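Long-range contacts in E3 SUMO-protein ligase SIZ1 (Saccharomyces cerevisiae, PDB 3I2D), which acts as a SUMO E3 ligase that promotes attachment of the SUMO protein Smt3 to septins and to PCNA: residues A[115-120]-A[201-206]; A[61-66]-A[130-135]; A[246-251]-A[323-328]. One frame throughout, in Å; residues are numbered along the deposited sequence.

Contact 1. Residues A[115-120]-A[201-206]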
ATOM      1  N   SER A 115     -10.363 -13.356  10.531  1.00 95.99           N
ATOM      2  CA  SER A 115      -9.378 -12.498  11.186  1.00 93.16           C
ATOM      3  C   SER A 115      -8.602 -11.708  10.150  1.00 90.26           C
ATOM      4  O   SER A 115      -8.143 -12.255   9.143  1.00 87.77           O
ATOM      5  CB  SER A 115      -8.386 -13.322  12.010  1.00 94.12           C
ATOM      6  OG  SER A 115      -7.461 -13.992  11.170  1.00 92.83           O
ATOM      7  N   LYS A 116      -8.462 -10.414  10.407  1.00 83.45           N
ATOM      8  CA  LYS A 116      -7.732  -9.549   9.509  1.00 80.56           C
ATOM      9  C   LYS A 116      -6.259  -9.494   9.911  1.00 76.25           C
ATOM     10  O   LYS A 116      -5.594  -8.479   9.718  1.00 80.89           O
ATOM     11  CB  LYS A 116      -8.331  -8.144   9.542  1.00 87.13           C
ATOM     12  CG  LYS A 116      -9.712  -8.036   8.923  1.00 91.45           C
ATOM     13  CD  LYS A 116     -10.105  -6.574   8.710  1.00 91.22           C
ATOM     14  CE  LYS A 116     -11.465  -6.462   8.033  1.00 91.22           C
ATOM     15  NZ  LYS A 116     -11.518  -7.240   6.759  1.00 89.98           N
ATOM     16  N   HIS A 117      -5.745 -10.576  10.476  1.00 66.62           N
ATOM     17  CA  HIS A 117      -4.352 -10.590  10.893  1.00 62.09           C
ATOM     18  C   HIS A 117      -3.567 -11.678  10.207  1.00 59.55           C
ATOM     19  O   HIS A 117      -4.095 -12.751   9.925  1.00 57.93           O
ATOM     20  CB  HIS A 117      -4.256 -10.763  12.399  1.00 66.31           C
ATOM     21  CG  HIS A 117      -4.752  -9.580  13.162  1.00 72.38           C
ATOM     22  ND1 HIS A 117      -6.090  -9.256  13.241  1.00 74.62           N
ATOM     23  CD2 HIS A 117      -4.083  -8.594  13.808  1.00 71.65           C
ATOM     24  CE1 HIS A 117      -6.223  -8.118  13.898  1.00 77.87           C
ATOM     25  NE2 HIS A 117      -5.021  -7.694  14.252  1.00 76.02           N
ATOM     26  N   ARG A 118      -2.296 -11.406   9.941  1.00 52.57           N
ATOM     27  CA  ARG A 118      -1.471 -12.391   9.256  1.00 53.07           C
ATOM     28  C   ARG A 118      -0.016 -12.294   9.668  1.00 50.38           C
ATOM     29  O   ARG A 118       0.445 -11.234  10.084  1.00 57.49           O
ATOM     30  CB  ARG A 118      -1.595 -12.200   7.747  1.00 53.13           C
ATOM     31  CG  ARG A 118      -3.023 -11.969   7.292  1.00 61.60           C
ATOM     32  CD  ARG A 118      -3.422 -12.957   6.231  1.00 71.58           C
ATOM     33  NE  ARG A 118      -3.188 -14.329   6.659  1.00 67.60           N
ATOM     34  CZ  ARG A 118      -3.294 -15.383   5.857  1.00 77.54           C
ATOM     35  NH1 ARG A 118      -3.636 -15.219   4.581  1.00 72.51           N
ATOM     36  NH2 ARG A 118      -3.047 -16.601   6.322  1.00 82.64           N
ATOM     37  N   LEU A 119       0.707 -13.404   9.555  1.00 45.79           N
ATOM     38  CA  LEU A 119       2.122 -13.439   9.919  1.00 50.78           C
ATOM     39  C   LEU A 119       2.980 -13.249   8.661  1.00 52.52           C
ATOM     40  O   LEU A 119       3.086 -14.148   7.831  1.00 57.75           O
ATOM     41  CB  LEU A 119       2.451 -14.778  10.561  1.00 48.04           C
ATOM     42  CG  LEU A 119       3.612 -14.870  11.544  1.00 47.00           C
ATOM     43  CD1 LEU A 119       4.324 -16.171  11.251  1.00 43.99           C
ATOM     44  CD2 LEU A 119       4.559 -13.679  11.422  1.00 54.22           C
ATOM     45  N   TYR A 120       3.583 -12.076   8.522  1.00 49.86           N
ATOM     46  CA  TYR A 120       4.396 -11.783   7.351  1.00 51.67           C
ATOM     47  C   TYR A 120       5.886 -11.854   7.636  1.00 54.76           C
ATOM     48  O   TYR A 120       6.355 -11.467   8.705  1.00 59.22           O
ATOM     49  CB  TYR A 120       4.060 -10.386   6.814  1.00 47.44           C
ATOM     50  CG  TYR A 120       2.804 -10.304   5.979  1.00 46.07           C
ATOM     51  CD1 TYR A 120       1.946 -11.401   5.849  1.00 50.46           C
ATOM     52  CD2 TYR A 120       2.487  -9.136   5.284  1.00 47.04           C
ATOM     53  CE1 TYR A 120       0.811 -11.338   5.044  1.00 44.05           C
ATOM     54  CE2 TYR A 120       1.350  -9.059   4.476  1.00 45.90           C
ATOM     55  CZ  TYR A 120       0.524 -10.164   4.361  1.00 53.33           C
ATOM     56  OH  TYR A 120      -0.585 -10.098   3.551  1.00 57.96           O
ATOM     57  N   ILE A 201       3.407  -9.872  12.964  1.00 54.76           N
ATOM     58  CA  ILE A 201       1.984 -10.166  12.868  1.00 47.77           C
ATOM     59  C   ILE A 201       1.506  -8.801  12.383  1.00 47.72           C
ATOM     60  O   ILE A 201       1.740  -7.783  13.040  1.00 51.06           O
ATOM     61  CB  ILE A 201       1.336 -10.480  14.237  1.00 45.74           C
ATOM     62  CG1 ILE A 201       1.696 -11.893  14.680  1.00 52.47           C
ATOM     63  CG2 ILE A 201      -0.168 -10.400  14.128  1.00 52.62           C
ATOM     64  CD1 ILE A 201       1.161 -12.254  16.033  1.00 58.33           C
ATOM     65  N   VAL A 202       0.888  -8.765  11.212  1.00 44.27           N
ATOM     66  CA  VAL A 202       0.412  -7.505  10.668  1.00 45.03           C
ATOM     67  C   VAL A 202      -1.091  -7.548  10.525  1.00 47.14           C
ATOM     68  O   VAL A 202      -1.700  -8.622  10.436  1.00 47.10           O
ATOM     69  CB  VAL A 202       1.022  -7.212   9.266  1.00 44.98           C
ATOM     70  CG1 VAL A 202       2.563  -7.276   9.326  1.00 44.75           C
ATOM     71  CG2 VAL A 202       0.475  -8.206   8.247  1.00 34.58           C
ATOM     72  N   GLU A 203      -1.688  -6.368  10.505  1.00 47.91           N
ATOM     73  CA  GLU A 203      -3.117  -6.279  10.352  1.00 52.48           C
ATOM     74  C   GLU A 203      -3.449  -5.896   8.921  1.00 52.32           C
ATOM     75  O   GLU A 203      -2.965  -4.884   8.409  1.00 49.80           O
ATOM     76  CB  GLU A 203      -3.709  -5.235  11.305  1.00 62.20           C
ATOM     77  CG  GLU A 203      -5.244  -5.180  11.234  1.00 76.94           C
ATOM     78  CD  GLU A 203      -5.865  -4.116  12.124  1.00 79.79           C
ATOM     79  OE1 GLU A 203      -5.782  -4.251  13.366  1.00 87.71           O
ATOM     80  OE2 GLU A 203      -6.438  -3.148  11.574  1.00 77.17           O
ATOM     81  N   MET A 204      -4.273  -6.716   8.281  1.00 48.54           N
ATOM     82  CA  MET A 204      -4.705  -6.459   6.922  1.00 52.52           C
ATOM     83  C   MET A 204      -5.603  -5.240   6.954  1.00 57.82           C
ATOM     84  O   MET A 204      -6.548  -5.192   7.748  1.00 63.82           O
ATOM     85  CB  MET A 204      -5.532  -7.626   6.397  1.00 54.18           C
ATOM     86  CG  MET A 204      -4.823  -8.947   6.335  1.00 61.71           C
ATOM     87  SD  MET A 204      -3.660  -8.941   4.993  1.00 76.56           S
ATOM     88  CE  MET A 204      -2.258  -8.110   5.787  1.00 55.67           C
ATOM     89  N   ILE A 205      -5.303  -4.237   6.139  1.00 57.68           N
ATOM     90  CA  ILE A 205      -6.187  -3.085   6.077  1.00 59.13           C
ATOM     91  C   ILE A 205      -6.824  -3.206   4.721  1.00 56.21           C
ATOM     92  O   ILE A 205      -6.160  -3.404   3.705  1.00 59.24           O
ATOM     93  CB  ILE A 205      -5.484  -1.738   6.212  1.00 61.40           C
ATOM     94  CG1 ILE A 205      -5.011  -1.551   7.656  1.00 53.49           C
ATOM     95  CG2 ILE A 205      -6.468  -0.612   5.847  1.00 52.77           C
ATOM     96  CD1 ILE A 205      -4.438  -0.171   7.923  1.00 68.27           C
ATOM     97  N   THR A 206      -8.134  -3.096   4.721  1.00 55.00           N
ATOM     98  CA  THR A 206      -8.902  -3.275   3.517  1.00 53.93           C
ATOM     99  C   THR A 206      -9.157  -2.042   2.644  1.00 52.80           C
ATOM    100  O   THR A 206      -9.169  -0.898   3.118  1.00 53.29           O
ATOM    101  CB  THR A 206     -10.218  -3.969   3.918  1.00 51.08           C
ATOM    102  OG1 THR A 206     -10.246  -5.260   3.315  1.00 48.67           O
ATOM    103  CG2 THR A 206     -11.435  -3.161   3.532  1.00 46.92           C
TER
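In the PINIT domain, strands 117-125 and 195-204 run antiparallel as the two inner strands of a four-stranded sheet, and His117, Arg118 and Leu119 pair there with Glu203, Val202 and Ile201. Arg118 and Val202 form the hydrogen-bonded pair: Arg118 N gives to Val202 O at 2.9 Å, and Val202 N returns a bond to Arg118 O at 2.8 Å. Just before strand 117-125, Lys116 O takes a third backbone bond, from Met204 N. The short strands 117-120 and 201-204 diverge from strict antiparallel, with 136° between their directions.

On the face carrying His117, Leu119 and Ile201, the Glu203 side chain runs extended, its CG anti to the backbone N (chi1 -176°), which lays that methylene over one face of the imidazole, 4.2 Å from the ring centroid. The carboxylate and ring planes are 71° apart, and Ile201 CG2 meets the imidazole at its edge. Helix 104-111 covers this side through Leu109 and Leu110.

The other face holds Arg118 and Val202, and Met204 and Tyr120 pack beside them. Arg118 sets its CG on Met204 CG at 3.6 Å while its guanidinium leads away to a salt bridge with Asp170. Val202 CG2 sits over the Tyr120 ring, 3.9 Å from the centroid, and the bent Met204 chain brings its thioether obliquely to the phenol end in a Met-aromatic contact. There the methyl Met204 CE lies 3.7 Å from Tyr120 CZ.

Contact 2. Residues A[61-66]-A[130-135]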
ATOM      1  N   PHE A  61      24.724   8.831  16.301  1.00 98.33           N
ATOM      2  CA  PHE A  61      24.768   7.593  17.079  1.00 95.67           C
ATOM      3  C   PHE A  61      25.494   6.447  16.346  1.00 93.42           C
ATOM      4  O   PHE A  61      26.685   6.559  16.038  1.00 88.51           O
ATOM      5  CB  PHE A  61      23.340   7.168  17.454  1.00 93.10           C
ATOM      6  N   ALA A  62      24.788   5.345  16.087  1.00 94.09           N
ATOM      7  CA  ALA A  62      25.385   4.201  15.389  1.00 93.98           C
ATOM      8  C   ALA A  62      24.410   3.087  14.970  1.00 93.84           C
ATOM      9  O   ALA A  62      23.862   2.366  15.811  1.00 90.63           O
ATOM     10  CB  ALA A  62      26.516   3.609  16.234  1.00 91.54           C
ATOM     11  N   VAL A  63      24.226   2.956  13.654  1.00 94.69           N
ATOM     12  CA  VAL A  63      23.362   1.950  13.016  1.00 93.52           C
ATOM     13  C   VAL A  63      21.863   2.262  13.048  1.00 90.27           C
ATOM     14  O   VAL A  63      21.130   1.772  13.915  1.00 87.82           O
ATOM     15  CB  VAL A  63      23.596   0.523  13.609  1.00 93.66           C
ATOM     16  CG1 VAL A  63      22.696  -0.509  12.906  1.00 81.37           C
ATOM     17  CG2 VAL A  63      25.052   0.131  13.444  1.00 92.11           C
ATOM     18  N   PRO A  64      21.386   3.076  12.086  1.00 84.06           N
ATOM     19  CA  PRO A  64      19.962   3.414  12.054  1.00 81.39           C
ATOM     20  C   PRO A  64      19.110   2.151  12.029  1.00 79.09           C
ATOM     21  O   PRO A  64      19.353   1.243  11.238  1.00 79.55           O
ATOM     22  CB  PRO A  64      19.831   4.259  10.785  1.00 79.38           C
ATOM     23  CG  PRO A  64      20.943   3.758   9.922  1.00 83.11           C
ATOM     24  CD  PRO A  64      22.077   3.614  10.903  1.00 81.90           C
ATOM     25  N   THR A  65      18.121   2.096  12.915  1.00 75.42           N
ATOM     26  CA  THR A  65      17.237   0.945  13.025  1.00 68.62           C
ATOM     27  C   THR A  65      16.412   0.723  11.754  1.00 65.49           C
ATOM     28  O   THR A  65      15.883   1.671  11.172  1.00 65.04           O
ATOM     29  CB  THR A  65      16.333   1.116  14.265  1.00 68.72           C
ATOM     30  OG1 THR A  65      15.129   0.359  14.104  1.00 67.16           O
ATOM     31  CG2 THR A  65      16.023   2.599  14.494  1.00 71.88           C
ATOM     32  N   ILE A  66      16.323  -0.533  11.318  1.00 62.12           N
ATOM     33  CA  ILE A  66      15.590  -0.884  10.098  1.00 58.52           C
ATOM     34  C   ILE A  66      14.085  -0.672  10.191  1.00 55.49           C
ATOM     35  O   ILE A  66      13.451  -1.028  11.177  1.00 62.65           O
ATOM     36  CB  ILE A  66      15.894  -2.357   9.670  1.00 61.88           C
ATOM     37  CG1 ILE A  66      17.321  -2.434   9.109  1.00 59.37           C
ATOM     38  CG2 ILE A  66      14.871  -2.860   8.632  1.00 52.11           C
ATOM     39  CD1 ILE A  66      17.773  -3.829   8.755  1.00 56.01           C
ATOM     40  N   GLY A 130      19.475   2.807  -0.404  1.00 73.57           N
ATOM     41  CA  GLY A 130      18.868   3.926   0.292  1.00 68.23           C
ATOM     42  C   GLY A 130      19.153   4.004   1.783  1.00 70.17           C
ATOM     43  O   GLY A 130      20.287   3.823   2.232  1.00 69.89           O
ATOM     44  N   SER A 131      18.106   4.285   2.549  1.00 68.95           N
ATOM     45  CA  SER A 131      18.200   4.402   3.998  1.00 67.26           C
ATOM     46  C   SER A 131      17.579   3.200   4.703  1.00 61.08           C
ATOM     47  O   SER A 131      16.589   2.644   4.242  1.00 62.28           O
ATOM     48  CB  SER A 131      17.500   5.681   4.460  1.00 71.02           C
ATOM     49  OG  SER A 131      17.255   5.656   5.859  1.00 81.22           O
ATOM     50  N   ARG A 132      18.165   2.803   5.822  1.00 57.39           N
ATOM     51  CA  ARG A 132      17.653   1.673   6.575  1.00 56.63           C
ATOM     52  C   ARG A 132      16.346   2.078   7.227  1.00 55.40           C
ATOM     53  O   ARG A 132      15.532   1.237   7.592  1.00 53.58           O
ATOM     54  CB  ARG A 132      18.669   1.247   7.643  1.00 57.39           C
ATOM     55  CG  ARG A 132      19.898   0.546   7.091  1.00 51.76           C
ATOM     56  CD  ARG A 132      20.942   0.391   8.162  1.00 52.33           C
ATOM     57  NE  ARG A 132      20.427  -0.319   9.327  1.00 63.14           N
ATOM     58  CZ  ARG A 132      20.567  -1.624   9.536  1.00 66.52           C
ATOM     59  NH1 ARG A 132      21.219  -2.370   8.653  1.00 61.65           N
ATOM     60  NH2 ARG A 132      20.051  -2.188  10.625  1.00 60.18           N
ATOM     61  N   GLY A 133      16.156   3.381   7.366  1.00 58.07           N
ATOM     62  CA  GLY A 133      14.949   3.887   7.987  1.00 58.80           C
ATOM     63  C   GLY A 133      13.749   3.786   7.077  1.00 60.76           C
ATOM     64  O   GLY A 133      12.614   3.862   7.539  1.00 63.05           O
ATOM     65  N   ASN A 134      14.002   3.623   5.780  1.00 62.27           N
ATOM     66  CA  ASN A 134      12.939   3.493   4.789  1.00 60.96           C
ATOM     67  C   ASN A 134      13.265   2.281   3.904  1.00 58.10           C
ATOM     68  O   ASN A 134      13.181   2.334   2.678  1.00 61.53           O
ATOM     69  CB  ASN A 134      12.861   4.760   3.937  1.00 63.24           C
ATOM     70  CG  ASN A 134      11.515   4.914   3.262  1.00 73.42           C
ATOM     71  OD1 ASN A 134      11.408   5.535   2.206  1.00 78.08           O
ATOM     72  ND2 ASN A 134      10.470   4.355   3.876  1.00 74.62           N
ATOM     73  N   GLU A 135      13.636   1.190   4.562  1.00 55.53           N
ATOM     74  CA  GLU A 135      14.030  -0.065   3.933  1.00 49.96           C
ATOM     75  C   GLU A 135      13.089  -0.623   2.860  1.00 52.23           C
ATOM     76  O   GLU A 135      11.875  -0.666   3.043  1.00 56.91           O
ATOM     77  CB  GLU A 135      14.208  -1.114   5.034  1.00 46.53           C
ATOM     78  CG  GLU A 135      14.905  -2.386   4.597  1.00 54.45           C
ATOM     79  CD  GLU A 135      16.412  -2.320   4.761  1.00 51.92           C
ATOM     80  OE1 GLU A 135      16.996  -1.239   4.568  1.00 57.68           O
ATOM     81  OE2 GLU A 135      17.020  -3.359   5.070  1.00 57.63           O
TER
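Arg132 reaches Pro64 and Ile66 with CG anti to its own carbonyl carbon, then runs straight through chi2 until a bend at chi3 (56°) puts NE in front of Pro64 O. Ile66 meets the guanidinium with an extended chain: CG1 lies beside the backbone N, and chi2 of 176° carries CD1 onward over the same flat group.

The polar link is a single bond from Arg132 NE to Pro64 O, 2.7 Å long and nearly straight at 170° at the hydrogen. The acceptor lies in the guanidinium plane, at its edge, so this bond helps fix the rotation of the flat group. Both faces are covered by aliphatic carbon. Ile66 CG1 takes one, close to Arg132 NH2; Val63 CG1 takes the opposite one, 3.9 Å from the same nitrogen. Lower down the arginine, Pro64 CG rests against Arg132 CD at 3.8 Å, crossing it at about a right angle. Ile66 also leans on Glu135, its CG2 4.1 Å from Glu135 CB and its CD1 3.8 Å from the carboxylate oxygen OE2.

On the 130-135 side, Gly133 N bonds back to Ser131 OG in an ST turn that spans Arg132. Arg132 NH1 has its own partner, Ile126 O, and backbone bonds between Arg132 and His67 and between Glu135 and Lys69 carry the association onward along the chain.

This is a surface meeting of two loops of the PINIT region, away from the zinc site. Carbonyl oxygens receive N-H groups at the guanidinium rim, and no carboxylate bonds to the cation within these two segments, so its charge is probably met by carbonyl dipoles and solvent.

Contact 3. Residues A[246-251]-A[323-328]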
ATOM      1  N   THR A 246     -16.928  23.217 -20.951  1.00 93.79           N
ATOM      2  CA  THR A 246     -16.079  22.035 -20.898  1.00 90.10           C
ATOM      3  C   THR A 246     -16.978  20.812 -20.699  1.00 84.20           C
ATOM      4  O   THR A 246     -18.033  20.903 -20.063  1.00 79.14           O
ATOM      5  CB  THR A 246     -15.065  22.113 -19.722  1.00 90.86           C
ATOM      6  OG1 THR A 246     -14.389  23.379 -19.755  1.00 88.84           O
ATOM      7  CG2 THR A 246     -14.029  20.981 -19.824  1.00 87.64           C
ATOM      8  N   ILE A 247     -16.573  19.680 -21.265  1.00 77.27           N
ATOM      9  CA  ILE A 247     -17.338  18.453 -21.107  1.00 73.75           C
ATOM     10  C   ILE A 247     -16.559  17.593 -20.115  1.00 74.93           C
ATOM     11  O   ILE A 247     -15.366  17.340 -20.299  1.00 80.86           O
ATOM     12  CB  ILE A 247     -17.493  17.690 -22.439  1.00 71.76           C
ATOM     13  CG1 ILE A 247     -18.214  18.560 -23.474  1.00 75.76           C
ATOM     14  CG2 ILE A 247     -18.285  16.422 -22.211  1.00 67.98           C
ATOM     15  CD1 ILE A 247     -17.401  19.758 -23.982  1.00 86.01           C
ATOM     16  N   MET A 248     -17.230  17.174 -19.047  1.00 70.83           N
ATOM     17  CA  MET A 248     -16.609  16.359 -18.015  1.00 67.88           C
ATOM     18  C   MET A 248     -17.339  15.043 -17.963  1.00 67.90           C
ATOM     19  O   MET A 248     -18.549  15.010 -18.157  1.00 73.81           O
ATOM     20  CB  MET A 248     -16.715  17.048 -16.658  1.00 68.57           C
ATOM     21  CG  MET A 248     -16.292  16.187 -15.484  1.00 66.72           C
ATOM     22  SD  MET A 248     -16.400  17.062 -13.914  1.00 68.33           S
ATOM     23  CE  MET A 248     -18.117  16.769 -13.506  1.00 62.10           C
ATOM     24  N   SER A 249     -16.609  13.965 -17.693  1.00 65.13           N
ATOM     25  CA  SER A 249     -17.204  12.637 -17.621  1.00 61.78           C
ATOM     26  C   SER A 249     -17.575  12.242 -16.207  1.00 58.85           C
ATOM     27  O   SER A 249     -16.904  12.617 -15.250  1.00 62.01           O
ATOM     28  CB  SER A 249     -16.244  11.587 -18.174  1.00 62.91           C
ATOM     29  OG  SER A 249     -16.798  10.284 -18.073  1.00 57.92           O
ATOM     30  N   LEU A 250     -18.653  11.478 -16.085  1.00 55.16           N
ATOM     31  CA  LEU A 250     -19.097  10.987 -14.789  1.00 58.21           C
ATOM     32  C   LEU A 250     -18.508   9.575 -14.625  1.00 58.04           C
ATOM     33  O   LEU A 250     -18.663   8.929 -13.586  1.00 52.67           O
ATOM     34  CB  LEU A 250     -20.625  10.931 -14.744  1.00 58.88           C
ATOM     35  CG  LEU A 250     -21.353  12.250 -14.993  1.00 59.31           C
ATOM     36  CD1 LEU A 250     -22.844  12.053 -14.740  1.00 54.41           C
ATOM     37  CD2 LEU A 250     -20.793  13.333 -14.077  1.00 53.79           C
ATOM     38  N   GLN A 251     -17.827   9.120 -15.672  1.00 55.10           N
ATOM     39  CA  GLN A 251     -17.198   7.812 -15.708  1.00 55.29           C
ATOM     40  C   GLN A 251     -15.793   7.838 -15.109  1.00 58.43           C
ATOM     41  O   GLN A 251     -15.060   8.819 -15.242  1.00 62.55           O
ATOM     42  CB  GLN A 251     -17.122   7.312 -17.160  1.00 53.64           C
ATOM     43  CG  GLN A 251     -18.470   7.289 -17.880  1.00 60.90           C
ATOM     44  CD  GLN A 251     -19.509   6.439 -17.158  1.00 60.20           C
ATOM     45  OE1 GLN A 251     -19.514   5.217 -17.265  1.00 64.10           O
ATOM     46  NE2 GLN A 251     -20.383   7.089 -16.405  1.00 59.20           N
ATOM     47  N   VAL A 323     -21.351  15.396 -18.732  1.00 66.66           N
ATOM     48  CA  VAL A 323     -22.081  16.577 -18.334  1.00 69.84           C
ATOM     49  C   VAL A 323     -21.400  17.797 -18.938  1.00 74.41           C
ATOM     50  O   VAL A 323     -20.172  17.846 -19.046  1.00 66.92           O
ATOM     51  CB  VAL A 323     -22.128  16.695 -16.811  1.00 67.56           C
ATOM     52  CG1 VAL A 323     -22.883  17.920 -16.416  1.00 77.79           C
ATOM     53  CG2 VAL A 323     -22.811  15.480 -16.226  1.00 74.85           C
ATOM     54  N   GLU A 324     -22.205  18.764 -19.375  1.00 81.01           N
ATOM     55  CA  GLU A 324     -21.658  19.983 -19.947  1.00 83.50           C
ATOM     56  C   GLU A 324     -21.628  21.043 -18.865  1.00 85.41           C
ATOM     57  O   GLU A 324     -22.632  21.302 -18.201  1.00 86.48           O
ATOM     58  CB  GLU A 324     -22.495  20.472 -21.124  1.00 86.14           C
ATOM     59  CG  GLU A 324     -21.893  21.700 -21.786  1.00 92.23           C
ATOM     60  CD  GLU A 324     -22.018  21.683 -23.296  1.00 97.33           C
ATOM     61  OE1 GLU A 324     -21.593  20.683 -23.922  1.00 97.34           O
ATOM     62  OE2 GLU A 324     -22.533  22.673 -23.855  1.00 99.20           O
ATOM     63  N   LEU A 325     -20.458  21.644 -18.685  1.00 87.73           N
ATOM     64  CA  LEU A 325     -20.268  22.666 -17.674  1.00 85.69           C
ATOM     65  C   LEU A 325     -20.069  24.033 -18.304  1.00 85.53           C
ATOM     66  O   LEU A 325     -19.403  24.160 -19.336  1.00 81.44           O
ATOM     67  CB  LEU A 325     -19.045  22.330 -16.813  1.00 83.44           C
ATOM     68  CG  LEU A 325     -19.054  20.998 -16.063  1.00 81.84           C
ATOM     69  CD1 LEU A 325     -17.731  20.823 -15.329  1.00 77.04           C
ATOM     70  CD2 LEU A 325     -20.225  20.965 -15.089  1.00 81.17           C
ATOM     71  N   THR A 326     -20.652  25.049 -17.672  1.00 87.23           N
ATOM     72  CA  THR A 326     -20.520  26.422 -18.140  1.00 90.05           C
ATOM     73  C   THR A 326     -19.757  27.255 -17.107  1.00 90.50           C
ATOM     74  O   THR A 326     -19.787  26.971 -15.900  1.00 85.17           O
ATOM     75  CB  THR A 326     -21.903  27.081 -18.425  1.00 87.93           C
ATOM     76  OG1 THR A 326     -22.742  27.002 -17.263  1.00 86.17           O
ATOM     77  CG2 THR A 326     -22.581  26.387 -19.589  1.00 86.83           C
ATOM     78  N   SER A 327     -19.062  28.273 -17.604  1.00 92.04           N
ATOM     79  CA  SER A 327     -18.274  29.176 -16.776  1.00 93.38           C
ATOM     80  C   SER A 327     -19.035  29.474 -15.499  1.00 94.38           C
ATOM     81  O   SER A 327     -18.447  29.713 -14.447  1.00 96.35           O
ATOM     82  CB  SER A 327     -18.025  30.467 -17.544  1.00 93.51           C
ATOM     83  OG  SER A 327     -17.771  30.178 -18.909  1.00 98.86           O
ATOM     84  N   ASP A 328     -20.359  29.459 -15.617  1.00 95.37           N
ATOM     85  CA  ASP A 328     -21.251  29.712 -14.498  1.00 94.22           C
ATOM     86  C   ASP A 328     -20.879  28.748 -13.382  1.00 92.07           C
ATOM     87  O   ASP A 328     -20.479  29.152 -12.297  1.00 89.33           O
ATOM     88  CB  ASP A 328     -22.707  29.465 -14.926  1.00 98.18           C
ATOM     89  CG  ASP A 328     -23.722  30.091 -13.970  1.00104.94           C
ATOM     90  OD1 ASP A 328     -24.060  31.284 -14.150  1.00104.23           O
ATOM     91  OD2 ASP A 328     -24.178  29.393 -13.036  1.00103.80           O
TER
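Thr246 and Leu325, and again Met248 and Val323, exchange two backbone hydrogen bonds each, joining strand 245-249 antiparallel to strand 322-326. Leu325 N to Thr246 O, at 2.9 Å, is nearly straight, whereas the return bond from Thr246 N to Leu325 O is longer, 3.1 Å, and bent to 148° at the hydrogen. At the other pair, Met248 N gives to Val323 O and Val323 N to Met248 O.

The tight side is the face bearing Thr246, Met248, Val323 and Leu325. Leu250, in the turn past the strand, folds its end back so that Val323 CG2 rests against the fork of its two methyls, the nearer being Leu250 CD2 at 3.6 Å. With Val323 CG1 anti to the backbone N (chi1 180°), CG2 falls beside that N and faces Leu250. Leu325 CD1 packs more lightly on Met248 CB, at 4.1 Å.

The opposite face is looser. Here Ile247, which is exposed, and Glu324 make one slight side-chain contact, from Ile247 CG1 to Glu324 OE1 at 4.0 Å.

Segment 246-251 lies within the predicted SP-RING zinc finger, with the Met248 side chain about 13 Å from the bound zinc. Helix 307-313 covers the apolar face, Ile312 touching both Met248 and Val323; Thr246 meets Leu233 of helix 222-234, and strand 331-333 adds itself beyond strand 322-326.

In the fold
Contacts 1 and 3 are both antiparallel strand pairings, partly buried, but in separate regions: contact 1 joins the inner strands of a PINIT sheet, while contact 3 joins an outer strand to the middle one of a small sheet that includes a strand of the SP-RING region. Their centres lie 42 Å apart, on opposite sides of the chain's centre. Contact 2 shares the PINIT region with contact 1, and their segments alternate along the chain, yet nearest atoms stay about 12 Å apart. At the surface and without strands, contact 2 centres on one arginine, whereas backbone bonds dominate the other two; contact 1 adds aromatic packing, contact 3 mainly aliphatic packing.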